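PDB 3LM3: DUF3863 domain-containing protein from Parabacteroides distasonis, which is of unknown function but is probably a glycoside hydrolase or carbohydrate deacetylase. Local coordinates for residues A[277-285]-A[322-333]. Sequence-based numbering, arbitrary orientation.
Sequences NGFGWVANI and FGEFGELWRKQY
Aromatic side chains of F279, just before strand 280-285, and W281, on it, pack against F322, F325, W329 and Y333 in a buried strand-to-helix contact of an alpha/beta fold. Strands 280-287 and 318-320 both pair in parallel with strand 21-29, and helix 322-332, directly after strand 318-320, packs on this sheet, touching T24 and F22. The helix runs roughly antiparallel (152°) to strand 280-285, their axes 11.2 Å apart. At the centre the F325 ring lies face to face on the five-membered ring of W281, with centroids 3.8 Å apart and planes inclined by 14°. With chi1 at 170°, W281 places its CG trans to the backbone N and lays one indole face against F325, while its NE1 hydrogen-bonds to T24 OG1. F279 CE2 lies 3.9 Å from F325 CZ, at the edge of the F325 ring, and F279 CZ abuts the edge of W329 at CD1. Farther along the strand, F322 CZ comes within 4.0 Å of A283 CB, and the F322 edge is set toward the carbonyl O of N284, with F322 CE1 3.7 Å from that oxygen. An alanine in place of W281 would probably leave one face of F325 without its stacking partner and T24 OG1 without the indole N-H. No direct hydrogen bond joins the segments; a water bridges them at the N277 end, donating to N277 O (2.7 Å) and hydrogen-bonded to Y333 OH (2.8 Å), whose hydroxyl also lies at the rim of the F279 ring. Cohesion therefore rests on ring packing and dispersion, with the indole N-H groups satisfied by neighbours, W329 NE1 by Y341 OH.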
loop_
_atom_site.group_PDB
_atom_site.type_symbol
_atom_site.label_atom_id
_atom_site.label_comp_id
_atom_site.label_asym_id
_atom_site.label_seq_id
_atom_site.Cartn_x
_atom_site.Cartn_y
_atom_site.Cartn_z
ATOM N N ASN A 277 1.323 -16.759 -8.035
ATOM C CA ASN A 277 0.264 -16.486 -7.041
ATOM C C ASN A 277 -1.150 -16.654 -7.551
ATOM O O ASN A 277 -2.088 -16.636 -6.765
ATOM C CB ASN A 277 0.456 -15.078 -6.476
ATOM C CG ASN A 277 1.810 -14.932 -5.807
ATOM O OD1 ASN A 277 2.220 -15.857 -5.080
ATOM N ND2 ASN A 277 2.528 -13.821 -6.080
ATOM N N GLY A 278 -1.312 -16.706 -8.861
ATOM C CA GLY A 278 -2.616 -16.878 -9.464
ATOM C C GLY A 278 -3.325 -15.588 -9.833
ATOM O O GLY A 278 -4.340 -15.613 -10.525
ATOM N N PHE A 279 -2.826 -14.454 -9.351
ATOM C CA PHE A 279 -3.333 -13.141 -9.750
ATOM C C PHE A 279 -2.157 -12.185 -9.576
ATOM O O PHE A 279 -1.147 -12.547 -8.936
ATOM C CB PHE A 279 -4.522 -12.656 -8.901
ATOM C CG PHE A 279 -4.202 -12.387 -7.446
ATOM C CD1 PHE A 279 -4.270 -13.395 -6.502
ATOM C CD2 PHE A 279 -3.880 -11.113 -7.027
ATOM C CE1 PHE A 279 -3.986 -13.142 -5.150
ATOM C CE2 PHE A 279 -3.588 -10.858 -5.697
ATOM C CZ PHE A 279 -3.647 -11.871 -4.760
ATOM N N GLY A 280 -2.296 -10.974 -10.119
ATOM C CA GLY A 280 -1.309 -9.919 -9.871
ATOM C C GLY A 280 -2.025 -8.656 -9.465
ATOM O O GLY A 280 -3.076 -8.352 -10.019
ATOM N N TRP A 281 -1.421 -7.901 -8.548
ATOM C CA TRP A 281 -2.032 -6.684 -8.031
ATOM C C TRP A 281 -0.967 -5.629 -7.755
ATOM O O TRP A 281 0.035 -5.906 -7.086
ATOM C CB TRP A 281 -2.799 -6.993 -6.744
ATOM C CG TRP A 281 -3.259 -5.765 -5.999
ATOM C CD1 TRP A 281 -4.017 -4.730 -6.480
ATOM C CD2 TRP A 281 -2.947 -5.445 -4.637
ATOM N NE1 TRP A 281 -4.206 -3.792 -5.478
ATOM C CE2 TRP A 281 -3.528 -4.194 -4.357
ATOM C CE3 TRP A 281 -2.214 -6.086 -3.635
ATOM C CZ2 TRP A 281 -3.435 -3.580 -3.105
ATOM C CZ3 TRP A 281 -2.102 -5.473 -2.422
ATOM C CH2 TRP A 281 -2.709 -4.241 -2.155
ATOM N N VAL A 282 -1.190 -4.444 -8.301
ATOM C CA VAL A 282 -0.387 -3.265 -8.089
ATOM C C VAL A 282 -1.279 -2.211 -7.436
ATOM O O VAL A 282 -2.415 -1.971 -7.877
ATOM C CB VAL A 282 0.148 -2.722 -9.427
ATOM C CG1 VAL A 282 0.691 -1.295 -9.287
ATOM C CG2 VAL A 282 1.194 -3.706 -9.999
ATOM N N ALA A 283 -0.746 -1.580 -6.383
ATOM C CA ALA A 283 -1.406 -0.503 -5.644
ATOM C C ALA A 283 -0.678 0.802 -5.833
ATOM O O ALA A 283 0.564 0.826 -5.899
ATOM C CB ALA A 283 -1.441 -0.830 -4.153
ATOM N N ASN A 284 -1.397 1.914 -5.924
ATOM C CA ASN A 284 -0.712 3.205 -6.033
ATOM C C ASN A 284 -1.600 4.300 -5.481
ATOM O O ASN A 284 -2.823 4.195 -5.479
ATOM C CB ASN A 284 -0.340 3.485 -7.484
ATOM C CG ASN A 284 0.939 4.302 -7.649
ATOM O OD1 ASN A 284 1.518 4.813 -6.690
ATOM N ND2 ASN A 284 1.395 4.402 -8.918
ATOM N N ILE A 285 -0.953 5.336 -4.959
ATOM C CA ILE A 285 -1.619 6.513 -4.378
ATOM C C ILE A 285 -0.934 7.740 -4.956
ATOM O O ILE A 285 0.287 7.876 -4.841
ATOM C CB ILE A 285 -1.583 6.534 -2.854
ATOM C CG1 ILE A 285 -2.330 5.317 -2.286
ATOM C CG2 ILE A 285 -2.190 7.863 -2.318
ATOM C CD1 ILE A 285 -2.134 5.082 -0.775
ATOM N N PHE A 322 -9.851 0.424 -4.751
ATOM C CA PHE A 322 -9.303 -0.356 -3.628
ATOM C C PHE A 322 -10.355 -1.264 -3.046
ATOM O O PHE A 322 -10.107 -2.436 -2.799
ATOM C CB PHE A 322 -8.697 0.578 -2.554
ATOM C CG PHE A 322 -7.230 0.913 -2.768
ATOM C CD1 PHE A 322 -6.856 1.907 -3.645
ATOM C CD2 PHE A 322 -6.237 0.222 -2.087
ATOM C CE1 PHE A 322 -5.516 2.229 -3.840
ATOM C CE2 PHE A 322 -4.888 0.536 -2.275
ATOM C CZ PHE A 322 -4.530 1.536 -3.160
ATOM N N GLY A 323 -11.545 -0.715 -2.774
ATOM C CA GLY A 323 -12.606 -1.488 -2.176
ATOM C C GLY A 323 -13.053 -2.652 -3.050
ATOM O O GLY A 323 -13.312 -3.760 -2.554
ATOM N N GLU A 324 -13.180 -2.434 -4.358
ATOM C CA GLU A 324 -13.624 -3.510 -5.280
ATOM C C GLU A 324 -12.609 -4.638 -5.267
ATOM O O GLU A 324 -12.955 -5.824 -5.234
ATOM C CB GLU A 324 -13.709 -3.022 -6.724
ATOM C CG GLU A 324 -14.903 -2.328 -7.143
ATOM C CD GLU A 324 -14.727 -2.112 -8.648
ATOM O OE1 GLU A 324 -14.053 -1.145 -9.011
ATOM O OE2 GLU A 324 -15.111 -2.997 -9.447
ATOM N N PHE A 325 -11.329 -4.293 -5.345
ATOM C CA PHE A 325 -10.289 -5.303 -5.369
ATOM C C PHE A 325 -10.288 -6.090 -4.064
ATOM O O PHE A 325 -10.211 -7.314 -4.078
ATOM C CB PHE A 325 -8.904 -4.690 -5.617
ATOM C CG PHE A 325 -7.807 -5.706 -5.484
ATOM C CD1 PHE A 325 -7.640 -6.710 -6.431
ATOM C CD2 PHE A 325 -6.994 -5.722 -4.348
ATOM C CE1 PHE A 325 -6.693 -7.724 -6.236
ATOM C CE2 PHE A 325 -6.078 -6.701 -4.141
ATOM C CZ PHE A 325 -5.881 -7.705 -5.097
ATOM N N GLY A 326 -10.345 -5.404 -2.929
ATOM C CA GLY A 326 -10.375 -6.112 -1.644
ATOM C C GLY A 326 -11.540 -7.070 -1.551
ATOM O O GLY A 326 -11.398 -8.165 -1.028
ATOM N N GLU A 327 -12.703 -6.665 -2.058
ATOM C CA GLU A 327 -13.860 -7.570 -2.018
ATOM C C GLU A 327 -13.715 -8.706 -3.012
ATOM O O GLU A 327 -14.167 -9.804 -2.703
ATOM C CB GLU A 327 -15.179 -6.840 -2.196
ATOM C CG GLU A 327 -15.550 -5.962 -1.001
ATOM C CD GLU A 327 -15.880 -6.744 0.252
ATOM O OE1 GLU A 327 -16.104 -7.978 0.221
ATOM O OE2 GLU A 327 -15.913 -6.103 1.312
ATOM N N LEU A 328 -13.049 -8.496 -4.159
ATOM C CA LEU A 328 -12.738 -9.640 -5.029
ATOM C C LEU A 328 -11.847 -10.652 -4.316
ATOM O O LEU A 328 -12.061 -11.864 -4.410
ATOM C CB LEU A 328 -12.054 -9.197 -6.334
ATOM C CG LEU A 328 -12.953 -8.570 -7.377
ATOM C CD1 LEU A 328 -12.112 -7.912 -8.472
ATOM C CD2 LEU A 328 -13.944 -9.621 -7.955
ATOM N N TRP A 329 -10.859 -10.167 -3.574
ATOM C CA TRP A 329 -9.973 -11.043 -2.823
ATOM C C TRP A 329 -10.756 -11.808 -1.749
ATOM O O TRP A 329 -10.646 -13.026 -1.633
ATOM C CB TRP A 329 -8.794 -10.258 -2.245
ATOM C CG TRP A 329 -7.758 -11.113 -1.616
ATOM C CD1 TRP A 329 -6.628 -11.599 -2.195
ATOM C CD2 TRP A 329 -7.719 -11.547 -0.251
ATOM N NE1 TRP A 329 -5.905 -12.332 -1.294
ATOM C CE2 TRP A 329 -6.558 -12.317 -0.087
ATOM C CE3 TRP A 329 -8.569 -11.365 0.846
ATOM C CZ2 TRP A 329 -6.207 -12.903 1.139
ATOM C CZ3 TRP A 329 -8.221 -11.935 2.054
ATOM C CH2 TRP A 329 -7.052 -12.690 2.194
ATOM N N ARG A 330 -11.589 -11.094 -1.017
ATOM C CA ARG A 330 -12.391 -11.655 0.076
ATOM C C ARG A 330 -13.400 -12.685 -0.433
ATOM O O ARG A 330 -13.764 -13.609 0.306
ATOM C CB ARG A 330 -13.107 -10.486 0.766
ATOM C CG ARG A 330 -14.009 -10.850 1.920
ATOM C CD ARG A 330 -14.277 -9.585 2.783
ATOM N NE ARG A 330 -15.263 -9.864 3.832
ATOM C CZ ARG A 330 -16.573 -9.715 3.730
ATOM N NH1 ARG A 330 -17.161 -9.203 2.652
ATOM N NH2 ARG A 330 -17.340 -10.053 4.771
ATOM N N LYS A 331 -13.847 -12.540 -1.669
ATOM C CA LYS A 331 -14.752 -13.522 -2.260
ATOM C C LYS A 331 -14.069 -14.883 -2.443
ATOM O O LYS A 331 -14.724 -15.930 -2.305
ATOM C CB LYS A 331 -15.293 -12.988 -3.586
ATOM C CG LYS A 331 -16.310 -13.865 -4.268
ATOM C CD LYS A 331 -17.213 -13.053 -5.183
ATOM C CE LYS A 331 -16.456 -12.492 -6.375
ATOM N NZ LYS A 331 -17.385 -12.134 -7.500
ATOM N N GLN A 332 -12.778 -14.857 -2.739
ATOM C CA GLN A 332 -12.010 -16.069 -3.044
ATOM C C GLN A 332 -11.308 -16.659 -1.819
ATOM O O GLN A 332 -11.256 -17.881 -1.660
ATOM C CB GLN A 332 -10.982 -15.750 -4.130
ATOM C CG GLN A 332 -10.125 -16.918 -4.579
ATOM C CD GLN A 332 -10.922 -17.979 -5.303
ATOM O OE1 GLN A 332 -11.972 -17.707 -5.863
ATOM N NE2 GLN A 332 -10.413 -19.209 -5.301
ATOM N N TYR A 333 -10.771 -15.804 -0.958
ATOM C CA TYR A 333 -9.936 -16.219 0.160
ATOM C C TYR A 333 -10.692 -15.947 1.440
ATOM O O TYR A 333 -11.031 -14.799 1.718
ATOM C CB TYR A 333 -8.610 -15.414 0.155
ATOM C CG TYR A 333 -7.760 -15.630 -1.090
ATOM C CD1 TYR A 333 -6.832 -16.664 -1.129
ATOM C CD2 TYR A 333 -7.904 -14.851 -2.222
ATOM C CE1 TYR A 333 -6.066 -16.900 -2.280
ATOM C CE2 TYR A 333 -7.144 -15.088 -3.382
ATOM C CZ TYR A 333 -6.232 -16.114 -3.382
ATOM O OH TYR A 333 -5.487 -16.357 -4.519
HETATM O O HOH W 1 -2.740 -16.277 -4.140
#